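Long-range contacts in SusD/RagB family nutrient-binding outer membrane lipoprotein (PDB 4F7A), which probably binds glycans, perhaps mucin O-glycans, at the outer membrane of Bacteroides vulgatus as a TPR-like homologue of SusD: residues T117-V122 against D160-A165; S58-D63 against Q426-C431; T150-Y155 against R501-T506. All coordinates share one frame; numbering follows the deposited sequence. Where two conformers were deposited one is given.

Contact 1 of 3, residues T117-V122 against D160-A165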
loop_
_atom_site.group_PDB
_atom_site.type_symbol
_atom_site.label_atom_id
_atom_site.label_comp_id
_atom_site.label_asym_id
_atom_site.label_seq_id
_atom_site.Cartn_x
_atom_site.Cartn_y
_atom_site.Cartn_z
ATOM N N THR A 117 2.886 -17.373 -9.418
ATOM C CA THR A 117 1.511 -16.993 -9.676
ATOM C C THR A 117 0.783 -16.753 -8.371
ATOM O O THR A 117 0.104 -15.742 -8.221
ATOM C CB THR A 117 0.738 -18.075 -10.455
ATOM O OG1 THR A 117 1.264 -18.185 -11.763
ATOM C CG2 THR A 117 -0.760 -17.725 -10.547
ATOM N N LEU A 118 0.917 -17.690 -7.433
ATOM C CA LEU A 118 0.209 -17.598 -6.153
ATOM C C LEU A 118 0.634 -16.366 -5.379
ATOM O O LEU A 118 -0.209 -15.662 -4.826
ATOM C CB LEU A 118 0.442 -18.845 -5.303
ATOM C CG LEU A 118 -0.267 -20.085 -5.846
ATOM C CD1 LEU A 118 -0.009 -21.305 -4.956
ATOM C CD2 LEU A 118 -1.754 -19.850 -5.989
ATOM N N ILE A 119 1.940 -16.116 -5.335
ATOM C CA ILE A 119 2.471 -14.935 -4.633
ATOM C C ILE A 119 1.911 -13.654 -5.267
ATOM O O ILE A 119 1.429 -12.750 -4.580
ATOM C CB ILE A 119 4.029 -14.951 -4.606
ATOM C CG1 ILE A 119 4.520 -16.159 -3.785
ATOM C CG2 ILE A 119 4.597 -13.640 -3.970
ATOM C CD1 ILE A 119 5.912 -16.649 -4.137
ATOM N N LEU A 120 1.973 -13.557 -6.584
ATOM C CA LEU A 120 1.423 -12.377 -7.244
ATOM C C LEU A 120 -0.083 -12.218 -6.996
ATOM O O LEU A 120 -0.584 -11.112 -6.871
ATOM C CB LEU A 120 1.700 -12.438 -8.744
ATOM C CG LEU A 120 3.145 -12.319 -9.172
ATOM C CD1 LEU A 120 3.237 -12.596 -10.696
ATOM C CD2 LEU A 120 3.765 -10.958 -8.767
ATOM N N LYS A 121 -0.810 -13.332 -6.938
ATOM C CA LYS A 121 -2.257 -13.291 -6.735
ATOM C C LYS A 121 -2.592 -12.731 -5.349
ATOM O O LYS A 121 -3.509 -11.904 -5.188
ATOM C CB LYS A 121 -2.824 -14.698 -6.945
ATOM C CG LYS A 121 -4.326 -14.777 -6.916
ATOM C CD LYS A 121 -4.843 -16.101 -7.476
ATOM C CE LYS A 121 -4.529 -17.287 -6.581
ATOM N NZ LYS A 121 -4.975 -18.630 -7.156
ATOM N N VAL A 122 -1.815 -13.137 -4.355
ATOM C CA VAL A 122 -1.980 -12.624 -2.994
ATOM C C VAL A 122 -1.543 -11.164 -2.919
ATOM O O VAL A 122 -2.216 -10.337 -2.291
ATOM C CB VAL A 122 -1.187 -13.445 -1.956
ATOM C CG1 VAL A 122 -1.247 -12.770 -0.580
ATOM C CG2 VAL A 122 -1.696 -14.853 -1.898
ATOM N N ASP A 160 -2.874 -19.581 3.186
ATOM C CA ASP A 160 -2.878 -20.907 2.529
ATOM C C ASP A 160 -2.159 -20.865 1.165
ATOM O O ASP A 160 -1.369 -21.744 0.825
ATOM C CB ASP A 160 -4.314 -21.402 2.310
ATOM C CG ASP A 160 -4.996 -21.882 3.598
ATOM O OD1 ASP A 160 -4.306 -22.198 4.588
ATOM O OD2 ASP A 160 -6.240 -21.953 3.599
ATOM N N ASP A 161 -2.460 -19.841 0.366
ATOM C CA ASP A 161 -1.809 -19.705 -0.946
ATOM C C ASP A 161 -0.310 -19.450 -0.821
ATOM O O ASP A 161 0.488 -19.967 -1.598
ATOM C CB ASP A 161 -2.453 -18.602 -1.787
ATOM C CG ASP A 161 -3.752 -19.039 -2.452
ATOM O OD1 ASP A 161 -3.981 -20.259 -2.591
ATOM O OD2 ASP A 161 -4.532 -18.149 -2.845
ATOM N N LEU A 162 0.092 -18.650 0.159
ATOM C CA LEU A 162 1.501 -18.450 0.390
ATOM C C LEU A 162 2.175 -19.740 0.846
ATOM O O LEU A 162 3.314 -20.001 0.464
ATOM C CB LEU A 162 1.752 -17.294 1.372
ATOM C CG LEU A 162 1.386 -15.915 0.840
ATOM C CD1 LEU A 162 1.638 -14.838 1.949
ATOM C CD2 LEU A 162 2.116 -15.545 -0.451
ATOM N N ASP A 163 1.483 -20.566 1.622
ATOM C CA ASP A 163 2.043 -21.878 2.001
ATOM C C ASP A 163 2.261 -22.739 0.758
ATOM O O ASP A 163 3.306 -23.384 0.598
ATOM C CB ASP A 163 1.116 -22.647 2.950
ATOM C CG ASP A 163 1.033 -22.024 4.345
ATOM O OD1 ASP A 163 1.927 -21.251 4.727
ATOM O OD2 ASP A 163 0.066 -22.339 5.060
ATOM N N LYS A 164 1.249 -22.781 -0.106
ATOM C CA LYS A 164 1.348 -23.587 -1.326
ATOM C C LYS A 164 2.491 -23.063 -2.200
ATOM O O LYS A 164 3.273 -23.844 -2.767
ATOM C CB LYS A 164 0.035 -23.544 -2.100
ATOM C CG LYS A 164 -1.072 -24.380 -1.491
ATOM C CD LYS A 164 -2.397 -24.080 -2.165
ATOM C CE LYS A 164 -3.456 -25.045 -1.689
ATOM N NZ LYS A 164 -4.739 -24.676 -2.322
ATOM N N ALA A 165 2.600 -21.738 -2.278
ATOM C CA ALA A 165 3.648 -21.114 -3.078
ATOM C C ALA A 165 5.046 -21.470 -2.602
ATOM O O ALA A 165 5.879 -21.854 -3.423
ATOM C CB ALA A 165 3.489 -19.579 -3.098
HETATM O O HOH W 1 -4.670 -20.764 -5.227
#
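An antiparallel helix pair, of the kind that builds the TPR-like scaffold of SusD relatives, joins L118, I119 and V122 of helix 111-132 to D161, L162 and A165 of helix 151-174. The axes of the two short segments run at 156° to each other and come within 8.6 Å, a close approach that the small A165 helps to allow. A165 CB lies 3.6 Å from I119 CG1 and also touches L118 CB. L118 points at the partner helix: with CG anti to its own carbonyl carbon (chi1 -71°) and the chain then extended, CD1 comes to rest 3.6 Å from K164 CB and equally near the carbonyl oxygen of D161, and CD2 turns to the D161 carboxylate. With an alanine in place of L118, CB could still meet A165, but K164 CB and the D161 carbonyl would probably lose the CD1 branch that packs on them, leaving a gap. One turn further along helix 111-132, V122 CG2 approaches both D161 CB, at 3.8 Å, and L162 CD2, which also faces I119 CG1; these branched apolar side chains pack against one another. On one flank the contact turns polar. K121 NZ stands 4.4 Å from D161 OD2, too far for a salt bridge, and a water joins the two residues instead, accepting from K121 NZ at 2.9 Å and donating to D161 OD1 at 2.8 Å. T101 on helix 84-104 also bonds K121 NZ, and the Y137 hydroxyl pairs with D161 OD2. Between the two segments, cohesion rests mainly on apolar packing and close fit, while the opposite charges at the flank, linked through water, probably add a modest electrostatic attraction and are each steadied by a neighbour.

Contact 2 of 3, residues S58-D63 against Q426-C431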
loop_
_atom_site.group_PDB
_atom_site.type_symbol
_atom_site.label_atom_id
_atom_site.label_comp_id
_atom_site.label_asym_id
_atom_site.label_seq_id
_atom_site.Cartn_x
_atom_site.Cartn_y
_atom_site.Cartn_z
ATOM N N SER A 58 -4.016 8.193 2.402
ATOM C CA SER A 58 -2.760 7.940 3.102
ATOM C C SER A 58 -2.052 9.185 3.688
ATOM O O SER A 58 -1.175 9.053 4.574
ATOM C CB SER A 58 -1.778 7.251 2.151
ATOM O OG SER A 58 -1.257 8.155 1.189
ATOM N N GLY A 59 -2.394 10.353 3.165
ATOM C CA GLY A 59 -1.738 11.606 3.495
ATOM C C GLY A 59 -0.564 11.979 2.611
ATOM O O GLY A 59 -0.012 13.074 2.770
ATOM N N TYR A 60 -0.196 11.114 1.660
ATOM C CA TYR A 60 0.970 11.362 0.813
ATOM C C TYR A 60 0.743 12.471 -0.215
ATOM O O TYR A 60 1.609 13.331 -0.411
ATOM C CB TYR A 60 1.371 10.132 -0.009
ATOM C CG TYR A 60 2.010 8.982 0.715
ATOM C CD1 TYR A 60 2.576 9.115 1.991
ATOM C CD2 TYR A 60 2.088 7.748 0.096
ATOM C CE1 TYR A 60 3.188 8.015 2.620
ATOM C CE2 TYR A 60 2.675 6.660 0.718
ATOM C CZ TYR A 60 3.222 6.795 1.977
ATOM O OH TYR A 60 3.830 5.689 2.521
ATOM N N PHE A 61 -0.380 12.389 -0.922
ATOM C CA PHE A 61 -0.600 13.186 -2.142
ATOM C C PHE A 61 -1.944 13.885 -2.165
ATOM O O PHE A 61 -2.888 13.507 -1.463
ATOM C CB PHE A 61 -0.468 12.324 -3.411
ATOM C CG PHE A 61 0.900 11.741 -3.616
ATOM C CD1 PHE A 61 1.976 12.562 -3.929
ATOM C CD2 PHE A 61 1.111 10.368 -3.521
ATOM C CE1 PHE A 61 3.246 12.032 -4.111
ATOM C CE2 PHE A 61 2.401 9.828 -3.714
ATOM C CZ PHE A 61 3.459 10.681 -3.995
ATOM N N HIS A 62 -2.026 14.931 -2.982
ATOM C CA HIS A 62 -3.299 15.621 -3.218
ATOM C C HIS A 62 -3.258 16.274 -4.583
ATOM O O HIS A 62 -2.197 16.659 -5.068
ATOM C CB HIS A 62 -3.579 16.655 -2.120
ATOM C CG HIS A 62 -5.033 16.944 -1.916
ATOM N ND1 HIS A 62 -5.785 17.639 -2.838
ATOM C CD2 HIS A 62 -5.877 16.629 -0.902
ATOM C CE1 HIS A 62 -7.030 17.748 -2.399
ATOM N NE2 HIS A 62 -7.113 17.138 -1.226
ATOM N N ASP A 63 -4.409 16.318 -5.239
ATOM C CA ASP A 63 -4.563 17.020 -6.490
ATOM C C ASP A 63 -4.638 18.524 -6.220
ATOM O O ASP A 63 -4.791 18.932 -5.073
ATOM C CB ASP A 63 -5.810 16.480 -7.210
ATOM C CG ASP A 63 -5.690 16.550 -8.728
ATOM O OD1 ASP A 63 -5.442 17.658 -9.228
ATOM O OD2 ASP A 63 -5.836 15.510 -9.411
ATOM N N GLN A 426 7.512 5.844 10.891
ATOM C CA GLN A 426 8.700 5.652 10.057
ATOM C C GLN A 426 8.454 4.676 8.908
ATOM O O GLN A 426 8.948 4.890 7.795
ATOM C CB GLN A 426 9.912 5.233 10.892
ATOM C CG GLN A 426 10.490 6.354 11.765
ATOM C CD GLN A 426 11.082 7.524 10.957
ATOM O OE1 GLN A 426 11.654 7.333 9.883
ATOM N NE2 GLN A 426 10.937 8.733 11.482
ATOM N N LYS A 427 7.635 3.654 9.143
ATOM C CA LYS A 427 7.264 2.743 8.063
ATOM C C LYS A 427 6.499 3.514 6.989
ATOM O O LYS A 427 6.673 3.280 5.790
ATOM C CB LYS A 427 6.441 1.570 8.583
ATOM C CG LYS A 427 6.154 0.471 7.550
ATOM C CD LYS A 427 5.547 -0.794 8.166
ATOM C CE LYS A 427 4.156 -0.585 8.694
ATOM N NZ LYS A 427 3.521 -1.865 9.060
ATOM N N TRP A 428 5.617 4.413 7.420
ATOM C CA TRP A 428 4.823 5.242 6.486
ATOM C C TRP A 428 5.732 6.130 5.628
ATOM O O TRP A 428 5.553 6.232 4.399
ATOM C CB TRP A 428 3.818 6.033 7.299
ATOM C CG TRP A 428 2.922 7.020 6.622
ATOM C CD1 TRP A 428 1.690 6.781 6.069
ATOM C CD2 TRP A 428 3.115 8.428 6.578
ATOM N NE1 TRP A 428 1.128 7.969 5.644
ATOM C CE2 TRP A 428 1.980 8.994 5.953
ATOM C CE3 TRP A 428 4.130 9.275 7.012
ATOM C CZ2 TRP A 428 1.858 10.351 5.738
ATOM C CZ3 TRP A 428 3.995 10.634 6.811
ATOM C CH2 TRP A 428 2.867 11.158 6.180
ATOM N N ILE A 429 6.734 6.746 6.235
ATOM C CA ILE A 429 7.713 7.484 5.426
ATOM C C ILE A 429 8.393 6.532 4.417
ATOM O O ILE A 429 8.533 6.866 3.229
ATOM C CB ILE A 429 8.783 8.236 6.268
ATOM C CG1 ILE A 429 8.145 9.235 7.237
ATOM C CG2 ILE A 429 9.742 8.980 5.335
ATOM C CD1 ILE A 429 9.135 9.795 8.355
ATOM N N ALA A 430 8.741 5.336 4.881
ATOM C CA ALA A 430 9.517 4.373 4.114
ATOM C C ALA A 430 8.738 3.670 3.014
ATOM O O ALA A 430 9.345 3.205 2.054
ATOM C CB ALA A 430 10.139 3.317 5.064
ATOM N N CYS A 431 7.402 3.602 3.133
ATOM C CA CYS A 431 6.571 2.958 2.095
ATOM C C CYS A 431 6.262 3.870 0.909
ATOM O O CYS A 431 5.682 3.415 -0.076
ATOM C CB CYS A 431 5.252 2.457 2.712
ATOM S SG CYS A 431 5.468 0.936 3.679
#
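Two hydrogen bonds tie Y60 and W428 into a reciprocal exchange, each aromatic side chain donating to a backbone carbonyl of the facing segment. W428 CG lies anti to the backbone N (chi1 177°), which carries the indole to S58; NE1 donates its N-H to S58 O at 2.8 Å, the acceptor lying in the ring plane. In return Y60 OH donates to W428 O at 2.6 Å, in the carbonyl plane and on a lone pair, beside CB of C431. The two side chains run antiparallel alongside each other, with Y60 CE1 over one face of the indole, toward its rim, 3.7 Å from CE2 of W428, and the ring planes inclined at 44°. Tyrosine and tryptophan suit these buried places because each joins a broad apolar surface to one polar hydrogen. G59, at positive phi just after helix 54-57, turns the chain; a side chain there would press on W428 CZ2 and on the S58 carbonyl oxygen. Further out, S58 OG bonds to D55 O, and W432 meets the Y60 ring edge-to-face. Helix 416-431 thus sits beside the entry to strand 61-62, which pairs with strand 262-263, while A438 of helix 435-445 and I267 of helix 265-273 pack against both Y60 and W428.

Contact 3 of 3, residues T150-Y155 against R501-T506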
loop_
_atom_site.group_PDB
_atom_site.type_symbol
_atom_site.label_atom_id
_atom_site.label_comp_id
_atom_site.label_asym_id
_atom_site.label_seq_id
_atom_site.Cartn_x
_atom_site.Cartn_y
_atom_site.Cartn_z
ATOM N N THR A 150 -15.650 -13.457 3.452
ATOM C CA THR A 150 -15.408 -12.420 4.476
ATOM C C THR A 150 -13.915 -12.061 4.427
ATOM O O THR A 150 -13.100 -12.831 3.887
ATOM C CB THR A 150 -15.759 -12.898 5.900
ATOM O OG1 THR A 150 -14.829 -13.906 6.278
ATOM C CG2 THR A 150 -17.215 -13.475 5.978
ATOM N N GLN A 151 -13.538 -10.895 4.940
ATOM C CA GLN A 151 -12.124 -10.543 4.962
ATOM C C GLN A 151 -11.290 -11.586 5.706
ATOM O O GLN A 151 -10.171 -11.887 5.288
ATOM C CB GLN A 151 -11.900 -9.161 5.571
ATOM C CG GLN A 151 -10.441 -8.705 5.552
ATOM C CD GLN A 151 -10.300 -7.239 5.929
ATOM O OE1 GLN A 151 -10.379 -6.896 7.115
ATOM N NE2 GLN A 151 -10.050 -6.361 4.924
ATOM N N GLU A 152 -11.819 -12.111 6.807
ATOM C CA GLU A 152 -11.116 -13.149 7.571
ATOM C C GLU A 152 -10.837 -14.370 6.689
ATOM O O GLU A 152 -9.748 -14.914 6.697
ATOM C CB GLU A 152 -11.938 -13.565 8.788
ATOM C CG GLU A 152 -11.272 -14.651 9.651
ATOM C CD GLU A 152 -12.046 -14.941 10.924
ATOM O OE1 GLU A 152 -13.215 -14.545 11.028
ATOM O OE2 GLU A 152 -11.470 -15.560 11.822
ATOM N N GLU A 153 -11.839 -14.787 5.931
ATOM C CA GLU A 153 -11.699 -15.928 5.039
ATOM C C GLU A 153 -10.702 -15.638 3.923
ATOM O O GLU A 153 -9.953 -16.543 3.513
ATOM C CB GLU A 153 -13.048 -16.315 4.444
ATOM C CG GLU A 153 -13.936 -17.023 5.468
ATOM C CD GLU A 153 -15.443 -17.000 5.113
ATOM O OE1 GLU A 153 -15.896 -16.362 4.133
ATOM O OE2 GLU A 153 -16.196 -17.629 5.859
ATOM N N ALA A 154 -10.728 -14.414 3.396
ATOM C CA ALA A 154 -9.754 -14.019 2.349
ATOM C C ALA A 154 -8.338 -14.079 2.905
ATOM O O ALA A 154 -7.436 -14.617 2.255
ATOM C CB ALA A 154 -10.070 -12.620 1.792
ATOM N N TYR A 155 -8.125 -13.501 4.097
ATOM C CA TYR A 155 -6.794 -13.574 4.754
ATOM C C TYR A 155 -6.320 -15.014 4.972
ATOM O O TYR A 155 -5.176 -15.373 4.670
ATOM C CB TYR A 155 -6.770 -12.748 6.059
ATOM C CG TYR A 155 -6.239 -11.349 5.769
ATOM C CD1 TYR A 155 -7.030 -10.389 5.148
ATOM C CD2 TYR A 155 -4.934 -11.004 6.076
ATOM C CE1 TYR A 155 -6.534 -9.110 4.838
ATOM C CE2 TYR A 155 -4.441 -9.720 5.792
ATOM C CZ TYR A 155 -5.231 -8.791 5.153
ATOM O OH TYR A 155 -4.708 -7.548 4.852
ATOM N N ARG A 501 -15.784 -0.211 9.851
ATOM C CA ARG A 501 -14.480 -0.809 10.041
ATOM C C ARG A 501 -14.361 -2.176 9.362
ATOM O O ARG A 501 -15.264 -3.037 9.469
ATOM C CB ARG A 501 -14.158 -0.977 11.542
ATOM C CG ARG A 501 -13.984 0.318 12.299
ATOM C CD ARG A 501 -13.519 0.049 13.704
ATOM N NE ARG A 501 -13.603 1.245 14.535
ATOM C CZ ARG A 501 -12.690 2.211 14.590
ATOM N NH1 ARG A 501 -11.571 2.176 13.864
ATOM N NH2 ARG A 501 -12.901 3.239 15.398
ATOM N N LEU A 502 -13.209 -2.397 8.731
ATOM C CA LEU A 502 -12.881 -3.718 8.206
ATOM C C LEU A 502 -12.522 -4.664 9.340
ATOM O O LEU A 502 -12.273 -4.223 10.467
ATOM C CB LEU A 502 -11.766 -3.610 7.177
ATOM C CG LEU A 502 -12.127 -2.707 5.998
ATOM C CD1 LEU A 502 -11.012 -2.718 4.966
ATOM C CD2 LEU A 502 -13.490 -3.138 5.384
ATOM N N TRP A 503 -12.548 -5.964 9.053
ATOM C CA TRP A 503 -12.292 -6.998 10.044
ATOM C C TRP A 503 -10.991 -6.769 10.837
ATOM O O TRP A 503 -10.981 -6.888 12.070
ATOM C CB TRP A 503 -12.292 -8.383 9.372
ATOM C CG TRP A 503 -11.823 -9.531 10.256
ATOM C CD1 TRP A 503 -12.498 -10.117 11.297
ATOM C CD2 TRP A 503 -10.578 -10.223 10.145
ATOM N NE1 TRP A 503 -11.740 -11.145 11.829
ATOM C CE2 TRP A 503 -10.557 -11.225 11.142
ATOM C CE3 TRP A 503 -9.494 -10.123 9.272
ATOM C CZ2 TRP A 503 -9.481 -12.109 11.290
ATOM C CZ3 TRP A 503 -8.408 -10.984 9.441
ATOM C CH2 TRP A 503 -8.416 -11.966 10.433
ATOM N N TRP A 504 -9.906 -6.420 10.153
ATOM C CA TRP A 504 -8.618 -6.206 10.846
ATOM C C TRP A 504 -8.475 -4.900 11.602
ATOM O O TRP A 504 -7.481 -4.710 12.308
ATOM C CB TRP A 504 -7.411 -6.415 9.935
ATOM C CG TRP A 504 -7.402 -5.727 8.580
ATOM C CD1 TRP A 504 -7.351 -6.360 7.365
ATOM C CD2 TRP A 504 -7.336 -4.320 8.287
ATOM N NE1 TRP A 504 -7.288 -5.449 6.354
ATOM C CE2 TRP A 504 -7.290 -4.188 6.883
ATOM C CE3 TRP A 504 -7.332 -3.170 9.061
ATOM C CZ2 TRP A 504 -7.205 -2.956 6.255
ATOM C CZ3 TRP A 504 -7.276 -1.956 8.454
ATOM C CH2 TRP A 504 -7.227 -1.845 7.048
ATOM N N ASP A 505 -9.480 -4.045 11.493
ATOM C CA ASP A 505 -9.523 -2.728 12.125
ATOM C C ASP A 505 -10.377 -2.858 13.382
ATOM O O ASP A 505 -11.613 -2.897 13.302
ATOM C CB ASP A 505 -10.142 -1.727 11.129
ATOM C CG ASP A 505 -10.322 -0.330 11.691
ATOM O OD1 ASP A 505 -9.998 -0.095 12.879
ATOM O OD2 ASP A 505 -10.792 0.535 10.924
ATOM N N THR A 506 -9.718 -2.946 14.533
ATOM C CA THR A 506 -10.417 -3.100 15.819
ATOM C C THR A 506 -10.632 -1.759 16.508
ATOM O O THR A 506 -11.283 -1.689 17.537
ATOM C CB THR A 506 -9.617 -3.998 16.773
ATOM O OG1 THR A 506 -8.333 -3.405 17.001
ATOM C CG2 THR A 506 -9.435 -5.387 16.171
#
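Q151 reaches the loop because CG lies anti to the backbone N (chi1 -177°) and the chain stays extended, carrying its amide to the turn of L502-D505. W504 answers with CG set between its backbone N and carbonyl carbon (chi1 49°), which brings the indole face against that amide. Amide and indole planes are then 7° apart, and Q151 OE1 lies over the ring face, 3.1 Å from W504 CD1. The same oxygen accepts from W504 N at 3.1 Å, the donor lying nearly along the C=O axis, so one glutamine both bonds the type I turn and covers the ring beside it. Its other end, NE2, is held by T129 on helix 111-132; glutamine fits because it combines an acceptor for the turn with a donor for that hydroxyl. W503 goes the other way, laying its six-membered ring against the first turn of the helix: E152 CA sits over the centroid at 3.8 Å, a CH-pi contact, and E152 CG comes within 3.5 Å of W503 CZ2. Y155 CB touches W503 CZ3 at 4.2 Å, while Y155 CE1 lies 3.8 Å from W504 CD1. The hydroxyl of Y155 and NE1 of W504 both bond to D130 OD1, a shared acceptor that positions the two rings. The helix start itself is fixed by a capping box, in which T150 OG1 accepts from E153 N and E153 OE1 from T150 N; R501 forms a salt bridge with D505 OD1 beside the turn, and R469 holds D505 OD2. In the fold, this C-terminal loop after helix 482-492 lies against the N-terminus of helix 151-174, with R443 and R444 of helix 435-445 and R210 of helix 193-210 touching W504, and V211 and V214 beside W503.

Overall arrangement
Helix 151-174 links contact 1 and contact 3: its N-terminal turn receives the C-terminal loop, and its middle packs on helix 111-132, which also supplies T129 and D130 to contact 3. The centres of these two contacts lie 19 Å apart, their nearest atoms about 5 Å. Contact 2 is more remote, its centre 27 Å from that of contact 1 and 23 Å from that of contact 3, yet helix 435-445 touches both contacts 2 and 3. In sequence, contact 1 is nested within the span closed by contact 2, whereas contact 3 crosses both, so the C-terminal loop is tied back to helix 151-174.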